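PDB 7BWY: Ice-binding protein isoform1a from Antarctomyces psychrotrophicus, which probably binds to the prism planes of ice crystals, acting as an antifreeze protein of the ice-binding protein family. Local coordinates for residues Phe17-Pro22 and Gly35-Thr40; Asn176-Ala181 and Ala196-Ser201; Gln23-Ala28 and Thr42-Phe47; Trp126-Ala131 and Asn151-Ile156. The protein carries 2 engineered substitutions. All blocks are in the same frame, centred on the assembly; numbering follows the deposited sequence.

Interaction 1: residues Phe17-Pro22 and Gly35-Thr40; sequences FGALAP and GDMGTT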
loop_
_atom_site.group_PDB
_atom_site.type_symbol
_atom_site.label_atom_id
_atom_site.label_comp_id
_atom_site.label_asym_id
_atom_site.label_seq_id
_atom_site.Cartn_x
_atom_site.Cartn_y
_atom_site.Cartn_z
ATOM N N PHE A 17 5.684 6.579 -7.221
ATOM C CA PHE A 17 6.360 6.477 -5.926
ATOM C C PHE A 17 6.138 5.115 -5.267
ATOM O O PHE A 17 4.990 4.680 -5.076
ATOM C CB PHE A 17 5.848 7.530 -4.933
ATOM C CG PHE A 17 6.415 8.902 -5.179
ATOM C CD1 PHE A 17 5.921 9.681 -6.236
ATOM C CD2 PHE A 17 7.506 9.373 -4.447
ATOM C CE1 PHE A 17 6.492 10.910 -6.557
ATOM C CE2 PHE A 17 8.060 10.612 -4.759
ATOM C CZ PHE A 17 7.570 11.368 -5.823
ATOM N N GLY A 18 7.258 4.499 -4.835
ATOM C CA GLY A 18 7.191 3.287 -4.028
ATOM C C GLY A 18 6.931 3.636 -2.557
ATOM O O GLY A 18 6.313 2.862 -1.809
ATOM N N ALA A 19 7.457 4.793 -2.143
ATOM C CA ALA A 19 7.322 5.227 -0.756
ATOM C C ALA A 19 7.234 6.740 -0.721
ATOM O O ALA A 19 8.098 7.422 -1.279
ATOM C CB ALA A 19 8.458 4.751 0.131
ATOM N N LEU A 20 6.198 7.226 -0.009
ATOM C CA LEU A 20 5.855 8.642 0.059
ATOM C C LEU A 20 5.216 8.902 1.411
ATOM O O LEU A 20 4.303 8.180 1.804
ATOM C CB LEU A 20 4.827 8.952 -1.030
ATOM C CG LEU A 20 4.386 10.422 -1.100
ATOM C CD1 LEU A 20 5.568 11.323 -1.417
ATOM C CD2 LEU A 20 3.252 10.605 -2.107
ATOM N N ALA A 21 5.733 9.902 2.130
ATOM C CA ALA A 21 5.177 10.278 3.443
ATOM C C ALA A 21 5.518 11.724 3.827
ATOM O O ALA A 21 6.628 12.222 3.542
ATOM C CB ALA A 21 5.799 9.367 4.471
ATOM N N PRO A 22 4.632 12.456 4.542
ATOM C CA PRO A 22 4.970 13.832 4.896
ATOM C C PRO A 22 6.037 13.892 5.994
ATOM O O PRO A 22 6.881 14.762 6.000
ATOM C CB PRO A 22 3.613 14.473 5.281
ATOM C CG PRO A 22 2.791 13.290 5.724
ATOM C CD PRO A 22 3.277 12.066 4.956
ATOM N N GLY A 35 11.128 2.365 -7.980
ATOM C CA GLY A 35 10.204 3.483 -8.011
ATOM C C GLY A 35 10.852 4.743 -7.437
ATOM O O GLY A 35 12.046 4.734 -7.097
ATOM N N ASP A 36 10.030 5.805 -7.313
ATOM C CA ASP A 36 10.455 7.059 -6.724
ATOM C C ASP A 36 10.198 6.985 -5.228
ATOM O O ASP A 36 9.379 6.181 -4.773
ATOM C CB ASP A 36 9.626 8.215 -7.286
ATOM C CG ASP A 36 9.860 8.387 -8.776
ATOM O OD1 ASP A 36 10.975 7.920 -9.276
ATOM O OD2 ASP A 36 8.938 8.947 -9.440
ATOM N N MET A 37 10.830 7.897 -4.494
ATOM C CA MET A 37 10.587 7.963 -3.063
ATOM C C MET A 37 10.611 9.435 -2.676
ATOM O O MET A 37 11.477 10.184 -3.142
ATOM C CB MET A 37 11.736 7.252 -2.336
ATOM C CG MET A 37 11.718 7.565 -0.824
ATOM S SD MET A 37 12.715 6.346 0.033
ATOM C CE MET A 37 14.331 7.036 -0.359
ATOM N N GLY A 38 9.698 9.852 -1.801
ATOM C CA GLY A 38 9.867 11.211 -1.349
ATOM C C GLY A 38 9.179 11.508 -0.030
ATOM O O GLY A 38 8.549 10.645 0.571
ATOM N N THR A 39 9.371 12.742 0.441
ATOM C CA THR A 39 8.761 13.261 1.653
ATOM C C THR A 39 8.604 14.766 1.494
ATOM O O THR A 39 9.430 15.416 0.847
ATOM C CB THR A 39 9.619 12.943 2.878
ATOM O OG1 THR A 39 8.922 13.451 4.013
ATOM C CG2 THR A 39 10.987 13.568 2.799
ATOM N N THR A 40 7.508 15.304 2.030
ATOM C CA THR A 40 7.334 16.746 1.974
ATOM C C THR A 40 8.078 17.382 3.141
ATOM O O THR A 40 8.291 18.583 3.095
ATOM C CB THR A 40 5.874 17.197 2.019
ATOM O OG1 THR A 40 5.382 16.456 3.128
ATOM C CG2 THR A 40 5.078 16.837 0.795
#
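The hydroxyl of Thr-39 gives its proton to the carbonyl of Ala-21, with OG1 2.6 Å from Ala-21 O. OG1 points this way because it stands anti to the Thr-39 nitrogen (chi1 -178°), and it also takes a bond from Gly-41 N. Backbone bonds join the rest of this parallel pair, two strands on successive coils of the right-handed beta-helix. Gly-18 N lies 2.7 Å from Asp-36 O, and Gly-38 N lies 3.0 Å from Ala-19 O. The bond from Ala-21 N to Gly-38 O is weak. The register shifts by one residue between Phe-17 and Ala-19, so the strand carries a beta bulge where it turns a corner at Gly-18.

The Phe-17 ring packs across the strand. Asp-36 CB sits over its centre in a CH-pi contact, 3.7 Å from the centroid. Gly-38 N meets the ring edge in the ring plane, 3.5 Å from Phe-17 CE2. Gly-38 lacks a side chain, and a CB there would press on CE2. The Asp-36 carboxylate is held by Ser-16 OG at OD2 and by Gln-55 N at OD1. Leu-20 CD1 rests 3.6 Å from Gly-38 O.

Phe-17 also touches Ala-66, and Pro-22 and Thr-40 touch Phe-67, all on helix 61-79. On the other face Met-37 and Thr-39 pack on Ile-44 of strand 44-45. Strands 186-192 and 56-58 flank the pair.

Interaction 2: residues Asn176-Ala181 and Ala196-Ser201; sequences NALIAA and AVTLDS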
loop_
_atom_site.group_PDB
_atom_site.type_symbol
_atom_site.label_atom_id
_atom_site.label_comp_id
_atom_site.label_asym_id
_atom_site.label_seq_id
_atom_site.Cartn_x
_atom_site.Cartn_y
_atom_site.Cartn_z
ATOM N N ASN A 176 -3.942 6.487 6.188
ATOM C CA ASN A 176 -4.172 7.756 6.846
ATOM C C ASN A 176 -2.926 8.177 7.655
ATOM O O ASN A 176 -2.527 9.334 7.579
ATOM C CB ASN A 176 -5.371 7.594 7.751
ATOM C CG ASN A 176 -5.743 8.954 8.302
ATOM O OD1 ASN A 176 -5.706 9.946 7.587
ATOM N ND2 ASN A 176 -6.117 9.000 9.563
ATOM N N ALA A 177 -2.246 7.221 8.324
ATOM C CA ALA A 177 -1.101 7.560 9.160
ATOM C C ALA A 177 0.087 6.706 8.747
ATOM O O ALA A 177 0.683 6.949 7.698
ATOM C CB ALA A 177 -1.404 7.456 10.676
ATOM N N LEU A 178 0.518 5.771 9.615
ATOM C CA LEU A 178 1.844 5.172 9.423
ATOM C C LEU A 178 1.739 3.939 8.511
ATOM O O LEU A 178 0.732 3.223 8.522
ATOM C CB LEU A 178 2.402 4.790 10.807
ATOM C CG LEU A 178 3.461 3.674 10.850
ATOM C CD1 LEU A 178 4.861 4.195 10.412
ATOM C CD2 LEU A 178 3.567 3.181 12.281
ATOM N N ILE A 179 2.806 3.674 7.766
ATOM C CA ILE A 179 2.959 2.349 7.180
ATOM C C ILE A 179 4.306 1.840 7.645
ATOM O O ILE A 179 5.354 2.418 7.273
ATOM C CB ILE A 179 2.916 2.384 5.623
ATOM C CG1 ILE A 179 1.571 2.878 5.073
ATOM C CG2 ILE A 179 3.288 1.019 5.010
ATOM C CD1 ILE A 179 1.677 3.226 3.581
ATOM N N ALA A 180 4.274 0.727 8.393
ATOM C CA ALA A 180 5.540 0.123 8.799
ATOM C C ALA A 180 5.736 -1.243 8.143
ATOM O O ALA A 180 4.961 -2.190 8.351
ATOM C CB ALA A 180 5.626 0.025 10.310
ATOM N N ALA A 181 6.812 -1.352 7.366
ATOM C CA ALA A 181 7.060 -2.642 6.736
ATOM C C ALA A 181 8.113 -3.335 7.591
ATOM O O ALA A 181 9.250 -2.856 7.648
ATOM C CB ALA A 181 7.543 -2.446 5.293
ATOM N N ALA A 196 4.386 8.562 8.477
ATOM C CA ALA A 196 5.724 8.144 8.076
ATOM C C ALA A 196 5.617 6.766 7.401
ATOM O O ALA A 196 4.673 6.030 7.651
ATOM C CB ALA A 196 6.629 8.051 9.327
ATOM N N VAL A 197 6.626 6.422 6.597
ATOM C CA VAL A 197 6.904 5.068 6.187
ATOM C C VAL A 197 8.180 4.610 6.882
ATOM O O VAL A 197 9.210 5.295 6.817
ATOM C CB VAL A 197 7.074 4.986 4.659
ATOM C CG1 VAL A 197 7.535 3.575 4.212
ATOM C CG2 VAL A 197 5.760 5.375 4.000
ATOM N N THR A 198 8.108 3.429 7.517
ATOM C CA THR A 198 9.341 2.808 8.007
ATOM C C THR A 198 9.537 1.437 7.384
ATOM O O THR A 198 8.573 0.691 7.174
ATOM C CB THR A 198 9.381 2.800 9.544
ATOM O OG1 THR A 198 8.278 2.021 9.947
ATOM C CG2 THR A 198 9.039 4.163 10.106
ATOM N N LEU A 199 10.805 1.127 7.108
ATOM C CA LEU A 199 11.168 0.028 6.253
ATOM C C LEU A 199 12.295 -0.734 6.918
ATOM O O LEU A 199 13.173 -0.139 7.515
ATOM C CB LEU A 199 11.694 0.601 4.922
ATOM C CG LEU A 199 10.670 1.429 4.145
ATOM C CD1 LEU A 199 11.303 2.088 2.938
ATOM C CD2 LEU A 199 9.465 0.608 3.745
ATOM N N ASP A 200 12.333 -2.036 6.685
ATOM C CA ASP A 200 13.478 -2.847 7.049
ATOM C C ASP A 200 13.654 -3.951 6.008
ATOM O O ASP A 200 12.903 -4.918 5.981
ATOM C CB ASP A 200 13.249 -3.455 8.439
ATOM C CG ASP A 200 14.446 -4.265 8.970
ATOM O OD1 ASP A 200 15.484 -4.440 8.257
ATOM O OD2 ASP A 200 14.345 -4.722 10.093
ATOM N N SER A 201 14.716 -3.830 5.213
ATOM C CA SER A 201 15.128 -4.814 4.201
ATOM C C SER A 201 13.950 -5.208 3.329
ATOM O O SER A 201 13.700 -6.414 3.144
ATOM C CB SER A 201 15.788 -6.060 4.816
ATOM O OG SER A 201 16.562 -5.626 5.909
#
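Thr-198 lays its hydroxyl on the methyl of Ala-180, with OG1 3.3 Å from Ala-180 CB. The torsion explains it: at chi1 62° OG1 sits between the backbone N and the carbonyl carbon and reaches over the neighbouring strand. CG2 turns toward the methyl CD1 of Leu-178. The same CD1 lies 3.3 Å from Ala-196 O, which closes this end of the contact.

The opposite face of the strands is apolar. Ile-179 CB stands 4.4 Å from Val-197 CG2. Further along, Ala-181 CB meets Leu-199 CD2 at 3.9 Å. These residues pack inward, where Ile-179, Val-197 and Leu-199 all touch Leu-191 of strand 186-192. Leu-199 also touches Val-25 and Asn-27 of strand 25-28.

The backbones are held by three hydrogen bonds. Ile-179 N lies 3.0 Å from Ala-196 O. Thr-198 N returns a bond to Ile-179 O. The Ala-181 N to Thr-198 O bond is the shortest at 2.7 Å and is nearly straight, with an N-H...O angle of 172°. The two strand axes are only 1° apart, so the two strands run almost exactly parallel here, with little twist between them. At the far end the carboxylate of Asp-200 is fixed by Thr-183 OG1 through OD2, and Ser-201 OG binds its OD1.

Such evenly spaced parallel strands on successive coils form one face of the right-handed beta-helix. Small Ala-180 and Thr-198 project outward from it, consistent with the flat faces on which proteins of this family bind ice.

Interaction 3: residues Gln23-Ala28 and Thr42-Phe47; sequences QGVANA and TSITGF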
loop_
_atom_site.group_PDB
_atom_site.type_symbol
_atom_site.label_atom_id
_atom_site.label_comp_id
_atom_site.label_asym_id
_atom_site.label_seq_id
_atom_site.Cartn_x
_atom_site.Cartn_y
_atom_site.Cartn_z
ATOM N N GLN A 23 6.038 12.934 6.904
ATOM C CA GLN A 23 6.873 13.073 8.090
ATOM C C GLN A 23 8.053 12.116 7.957
ATOM O O GLN A 23 8.584 11.627 8.934
ATOM C CB GLN A 23 6.003 12.808 9.343
ATOM C CG GLN A 23 4.907 13.862 9.533
ATOM C CD GLN A 23 3.754 13.410 10.408
ATOM O OE1 GLN A 23 2.579 13.624 10.087
ATOM N NE2 GLN A 23 4.041 12.736 11.527
ATOM N N GLY A 24 8.416 11.759 6.726
ATOM C CA GLY A 24 9.695 11.103 6.499
ATOM C C GLY A 24 9.615 9.601 6.216
ATOM O O GLY A 24 8.632 8.900 6.535
ATOM N N VAL A 25 10.732 9.109 5.687
ATOM C CA VAL A 25 10.925 7.690 5.459
ATOM C C VAL A 25 12.155 7.302 6.258
ATOM O O VAL A 25 13.210 7.868 6.022
ATOM C CB VAL A 25 11.117 7.407 3.956
ATOM C CG1 VAL A 25 11.339 5.920 3.646
ATOM C CG2 VAL A 25 9.903 7.883 3.185
ATOM N N ALA A 26 11.999 6.299 7.128
ATOM C CA ALA A 26 13.114 5.661 7.822
ATOM C C ALA A 26 13.322 4.227 7.332
ATOM O O ALA A 26 12.440 3.375 7.411
ATOM C CB ALA A 26 12.914 5.724 9.334
ATOM N N ASN A 27 14.551 3.929 6.915
ATOM C CA ASN A 27 14.887 2.617 6.418
ATOM C C ASN A 27 16.048 1.990 7.193
ATOM O O ASN A 27 17.020 2.661 7.487
ATOM C CB ASN A 27 15.387 2.730 4.959
ATOM C CG ASN A 27 15.779 1.353 4.473
ATOM O OD1 ASN A 27 14.896 0.493 4.369
ATOM N ND2 ASN A 27 17.072 1.127 4.255
ATOM N N ALA A 28 16.014 0.666 7.372
ATOM C CA ALA A 28 17.181 -0.122 7.752
ATOM C C ALA A 28 17.375 -1.229 6.717
ATOM O O ALA A 28 16.405 -1.765 6.158
ATOM C CB ALA A 28 17.019 -0.713 9.160
ATOM N N THR A 42 11.824 16.921 5.624
ATOM C CA THR A 42 13.181 16.853 5.107
ATOM C C THR A 42 13.951 15.626 5.564
ATOM O O THR A 42 15.149 15.594 5.333
ATOM C CB THR A 42 14.059 18.079 5.413
ATOM O OG1 THR A 42 13.932 18.407 6.799
ATOM C CG2 THR A 42 13.786 19.250 4.493
ATOM N N SER A 43 13.326 14.624 6.188
ATOM C CA SER A 43 14.219 13.532 6.548
ATOM C C SER A 43 13.883 12.233 5.817
ATOM O O SER A 43 12.756 11.730 5.857
ATOM C CB SER A 43 14.449 13.366 8.031
ATOM O OG SER A 43 13.257 12.896 8.641
ATOM N N ILE A 44 14.916 11.726 5.140
ATOM C CA ILE A 44 15.017 10.344 4.716
ATOM C C ILE A 44 16.229 9.737 5.405
ATOM O O ILE A 44 17.308 10.290 5.328
ATOM C CB ILE A 44 15.154 10.296 3.185
ATOM C CG1 ILE A 44 14.021 11.061 2.498
ATOM C CG2 ILE A 44 15.246 8.858 2.705
ATOM C CD1 ILE A 44 12.703 10.329 2.375
ATOM N N THR A 45 16.078 8.583 6.054
ATOM C CA THR A 45 17.239 7.956 6.668
ATOM C C THR A 45 17.420 6.518 6.159
ATOM O O THR A 45 16.441 5.779 5.960
ATOM C CB THR A 45 17.200 8.196 8.191
ATOM O OG1 THR A 45 15.968 7.623 8.597
ATOM C CG2 THR A 45 17.027 9.667 8.522
ATOM N N GLY A 46 18.692 6.101 5.996
ATOM C CA GLY A 46 18.964 4.694 5.795
ATOM C C GLY A 46 19.116 4.372 4.299
ATOM O O GLY A 46 19.085 3.204 3.925
ATOM N N PHE A 47 19.371 5.394 3.458
ATOM C CA PHE A 47 19.756 5.162 2.062
ATOM C C PHE A 47 21.086 5.832 1.786
ATOM O O PHE A 47 21.078 7.038 1.672
ATOM C CB PHE A 47 18.752 5.798 1.098
ATOM C CG PHE A 47 17.365 5.192 1.234
ATOM C CD1 PHE A 47 16.522 5.528 2.314
ATOM C CD2 PHE A 47 16.903 4.283 0.282
ATOM C CE1 PHE A 47 15.253 4.960 2.437
ATOM C CE2 PHE A 47 15.640 3.700 0.413
ATOM C CZ PHE A 47 14.823 4.051 1.476
#
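Ser-43 makes the first link, a weak bond in which its carbonyl O receives Val-25 N. A CB on Gly-24 would clash with this O. Ile-44 runs beside Val-25 on the same face of the sheet, with its CD1 3.7 Å from Val-25 CB. Thr-45 is held by two backbone bonds: its N to Val-25 O, and its O to Asn-27 N at 2.8 Å. On the other face its OG1 lies 3.7 Å from Ala-26 CB.

Gly-46 accepts Asn-27 ND2 at its O, 2.9 Å away. The donor stands above the carbonyl plane, with Gly-46 O near the amide plane. Asn-27 CG is anti to the backbone N (chi1 178°), which sends the amide to this carbonyl. ND2 also bonds to Gly-29 O, and OD1 to Thr-31 OG1. Phe-47 crosses the Asn-27 side chain at about a right angle, with CE1 3.4 Å from Asn-27 CB.

Replacing Asn-27 by alanine would probably leave Gly-46 O, Gly-29 O and Thr-31 OG1 without these bonds. Strand 44-45 is outermost on a face of the right-handed beta-helix, so the amide secures an edge of that face, while Val-25, Ile-44 and Phe-47 supply the apolar side.

Interaction 4: residues Trp126-Ala131 and Asn151-Ile156; sequences WVFQLA and NNVFWI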
loop_
_atom_site.group_PDB
_atom_site.type_symbol
_atom_site.label_atom_id
_atom_site.label_comp_id
_atom_site.label_asym_id
_atom_site.label_seq_id
_atom_site.Cartn_x
_atom_site.Cartn_y
_atom_site.Cartn_z
ATOM N N TRP A 126 -10.041 -3.683 -6.842
ATOM C CA TRP A 126 -10.340 -3.954 -5.439
ATOM C C TRP A 126 -10.073 -2.682 -4.642
ATOM O O TRP A 126 -8.991 -2.053 -4.761
ATOM C CB TRP A 126 -9.493 -5.122 -4.870
ATOM C CG TRP A 126 -9.786 -6.466 -5.438
ATOM C CD1 TRP A 126 -10.588 -7.427 -4.893
ATOM C CD2 TRP A 126 -9.340 -6.974 -6.714
ATOM N NE1 TRP A 126 -10.637 -8.512 -5.725
ATOM C CE2 TRP A 126 -9.881 -8.263 -6.846
ATOM C CE3 TRP A 126 -8.580 -6.437 -7.759
ATOM C CZ2 TRP A 126 -9.674 -9.043 -7.986
ATOM C CZ3 TRP A 126 -8.308 -7.225 -8.859
ATOM C CH2 TRP A 126 -8.859 -8.506 -8.959
ATOM N N VAL A 127 -11.062 -2.337 -3.799
ATOM C CA VAL A 127 -10.835 -1.252 -2.862
ATOM C C VAL A 127 -11.212 -1.797 -1.509
ATOM O O VAL A 127 -12.366 -2.176 -1.287
ATOM C CB VAL A 127 -11.588 0.052 -3.187
ATOM C CG1 VAL A 127 -11.279 1.096 -2.125
ATOM C CG2 VAL A 127 -11.143 0.605 -4.546
ATOM N N PHE A 128 -10.187 -1.890 -0.647
ATOM C CA PHE A 128 -10.348 -2.415 0.713
ATOM C C PHE A 128 -10.437 -1.220 1.657
ATOM O O PHE A 128 -9.471 -0.457 1.833
ATOM C CB PHE A 128 -9.205 -3.379 1.059
ATOM C CG PHE A 128 -9.275 -4.689 0.314
ATOM C CD1 PHE A 128 -10.116 -5.700 0.739
ATOM C CD2 PHE A 128 -8.483 -4.926 -0.799
ATOM C CE1 PHE A 128 -10.216 -6.886 0.026
ATOM C CE2 PHE A 128 -8.567 -6.123 -1.498
ATOM C CZ PHE A 128 -9.463 -7.097 -1.110
ATOM N N GLN A 129 -11.636 -1.001 2.194
ATOM C CA GLN A 129 -11.831 0.142 3.057
ATOM C C GLN A 129 -11.699 -0.407 4.456
ATOM O O GLN A 129 -12.645 -1.009 4.960
ATOM C CB GLN A 129 -13.214 0.765 2.844
ATOM C CG GLN A 129 -13.500 1.101 1.378
ATOM C CD GLN A 129 -14.879 1.704 1.244
ATOM O OE1 GLN A 129 -15.869 1.132 1.714
ATOM N NE2 GLN A 129 -14.937 2.881 0.628
ATOM N N LEU A 130 -10.506 -0.194 5.031
ATOM C CA LEU A 130 -10.185 -0.733 6.346
ATOM C C LEU A 130 -10.290 0.425 7.316
ATOM O O LEU A 130 -9.431 1.327 7.328
ATOM C CB LEU A 130 -8.763 -1.330 6.301
ATOM C CG LEU A 130 -8.479 -2.307 5.153
ATOM C CD1 LEU A 130 -7.123 -2.948 5.284
ATOM C CD2 LEU A 130 -9.540 -3.384 5.057
ATOM N N ALA A 131 -11.380 0.447 8.089
ATOM C CA ALA A 131 -11.695 1.643 8.879
ATOM C C ALA A 131 -10.543 1.949 9.864
ATOM O O ALA A 131 -10.313 3.115 10.178
ATOM C CB ALA A 131 -12.984 1.450 9.644
ATOM N N ASN A 151 -1.865 -3.147 -9.604
ATOM C CA ASN A 151 -2.073 -1.719 -9.622
ATOM C C ASN A 151 -3.540 -1.328 -9.583
ATOM O O ASN A 151 -3.797 -0.133 -9.454
ATOM C CB ASN A 151 -1.418 -1.116 -10.834
ATOM C CG ASN A 151 -1.192 0.355 -10.615
ATOM O OD1 ASN A 151 -0.728 0.815 -9.562
ATOM N ND2 ASN A 151 -1.480 1.098 -11.656
ATOM N N ASN A 152 -4.453 -2.318 -9.562
ATOM C CA ASN A 152 -5.903 -2.141 -9.494
ATOM C C ASN A 152 -6.380 -2.572 -8.113
ATOM O O ASN A 152 -7.575 -2.788 -7.911
ATOM C CB ASN A 152 -6.677 -2.987 -10.549
ATOM C CG ASN A 152 -6.547 -2.454 -11.988
ATOM O OD1 ASN A 152 -6.022 -1.378 -12.239
ATOM N ND2 ASN A 152 -6.962 -3.198 -12.996
ATOM N N VAL A 153 -5.422 -2.750 -7.189
ATOM C CA VAL A 153 -5.697 -3.116 -5.804
ATOM C C VAL A 153 -5.371 -1.925 -4.901
ATOM O O VAL A 153 -4.269 -1.385 -4.983
ATOM C CB VAL A 153 -4.926 -4.390 -5.370
ATOM C CG1 VAL A 153 -5.234 -4.696 -3.889
ATOM C CG2 VAL A 153 -5.386 -5.579 -6.230
ATOM N N PHE A 154 -6.318 -1.548 -4.023
ATOM C CA PHE A 154 -6.161 -0.371 -3.181
ATOM C C PHE A 154 -6.458 -0.752 -1.746
ATOM O O PHE A 154 -7.553 -1.173 -1.410
ATOM C CB PHE A 154 -7.055 0.818 -3.620
ATOM C CG PHE A 154 -6.746 1.248 -5.037
ATOM C CD1 PHE A 154 -7.359 0.613 -6.115
ATOM C CD2 PHE A 154 -5.755 2.178 -5.295
ATOM C CE1 PHE A 154 -6.992 0.972 -7.412
ATOM C CE2 PHE A 154 -5.417 2.562 -6.591
ATOM C CZ PHE A 154 -6.021 1.929 -7.657
ATOM N N TRP A 155 -5.487 -0.452 -0.876
ATOM C CA TRP A 155 -5.652 -0.735 0.542
ATOM C C TRP A 155 -5.836 0.635 1.173
ATOM O O TRP A 155 -4.863 1.398 1.264
ATOM C CB TRP A 155 -4.420 -1.503 1.103
ATOM C CG TRP A 155 -4.218 -2.849 0.461
ATOM C CD1 TRP A 155 -3.378 -3.184 -0.577
ATOM C CD2 TRP A 155 -4.933 -4.060 0.807
ATOM N NE1 TRP A 155 -3.503 -4.539 -0.878
ATOM C CE2 TRP A 155 -4.466 -5.084 -0.059
ATOM C CE3 TRP A 155 -5.891 -4.368 1.786
ATOM C CZ2 TRP A 155 -4.956 -6.389 0.021
ATOM C CZ3 TRP A 155 -6.394 -5.656 1.849
ATOM C CH2 TRP A 155 -5.931 -6.648 0.983
ATOM N N ILE A 156 -7.068 0.918 1.620
ATOM C CA ILE A 156 -7.370 2.254 2.106
ATOM C C ILE A 156 -7.411 2.102 3.612
ATOM O O ILE A 156 -8.392 1.574 4.179
ATOM C CB ILE A 156 -8.715 2.772 1.541
ATOM C CG1 ILE A 156 -8.722 2.706 0.013
ATOM C CG2 ILE A 156 -8.902 4.210 1.987
ATOM C CD1 ILE A 156 -7.586 3.504 -0.570
#
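Phe-128 and Trp-155 stack on neighbouring coils of the right-handed beta-helix. It is an offset stack, with the Phe-128 ring and the six-membered ring of Trp-155 4.2 Å apart at their centroids and planes 10° apart. Trp-155 CZ3 comes 3.4 Å from Phe-128 CG. Both CG atoms stand anti to their carbonyl carbons (chi1 -62° in Trp-155), which sends both rings off their strands in the same sense. Leu-130 CD1 meets the indole edge at CE3. On the same face Trp-126 CE3 touches Val-153 CG2 at 3.6 Å. On the other, Val-127 CG1 packs against Ile-156 CG1 at 3.7 Å.

Five backbone hydrogen bonds keep these pairs in register. The one from Phe-128 N to Phe-154 O is nearly straight at 175°.

In the second shell, Trp-155 NE1 bonds to Glu-170 O, and Trp-126 NE1 to Phe-97 O. Tyr-102 on strand 100-104 meets the Phe-128 ring. With a serine in place of Trp-155, Glu-170 O would probably lose its donor and one face of the Phe-128 ring its stacking partner.

Trp-126 N binds Asn-152 O at 2.8 Å, and this oxygen lies in the indole plane, 3.8 Å from Trp-126 CE3.

Overall arrangement
From the N terminus, residues 17-22 open interaction 1 and residues 23-28 open interaction 3. Residues 35-40 then close the first and 42-47 the second, so the two contacts cross. They join the same two coils on adjoining faces and meet where Met-37 touches Phe-47. Later, 126-131 and 151-156 close interaction 4, and 176-181 and 196-201 close interaction 2; these follow in series and nothing nests. The late strand 197-200 lies beside the early strand 25-28, and Leu-199 N probably bonds to Ala-26 O, so interactions 2 and 3 join chain ends within one sheet. Interaction 4 is across the chain's centre, its centre about 25 Å from that of interaction 3.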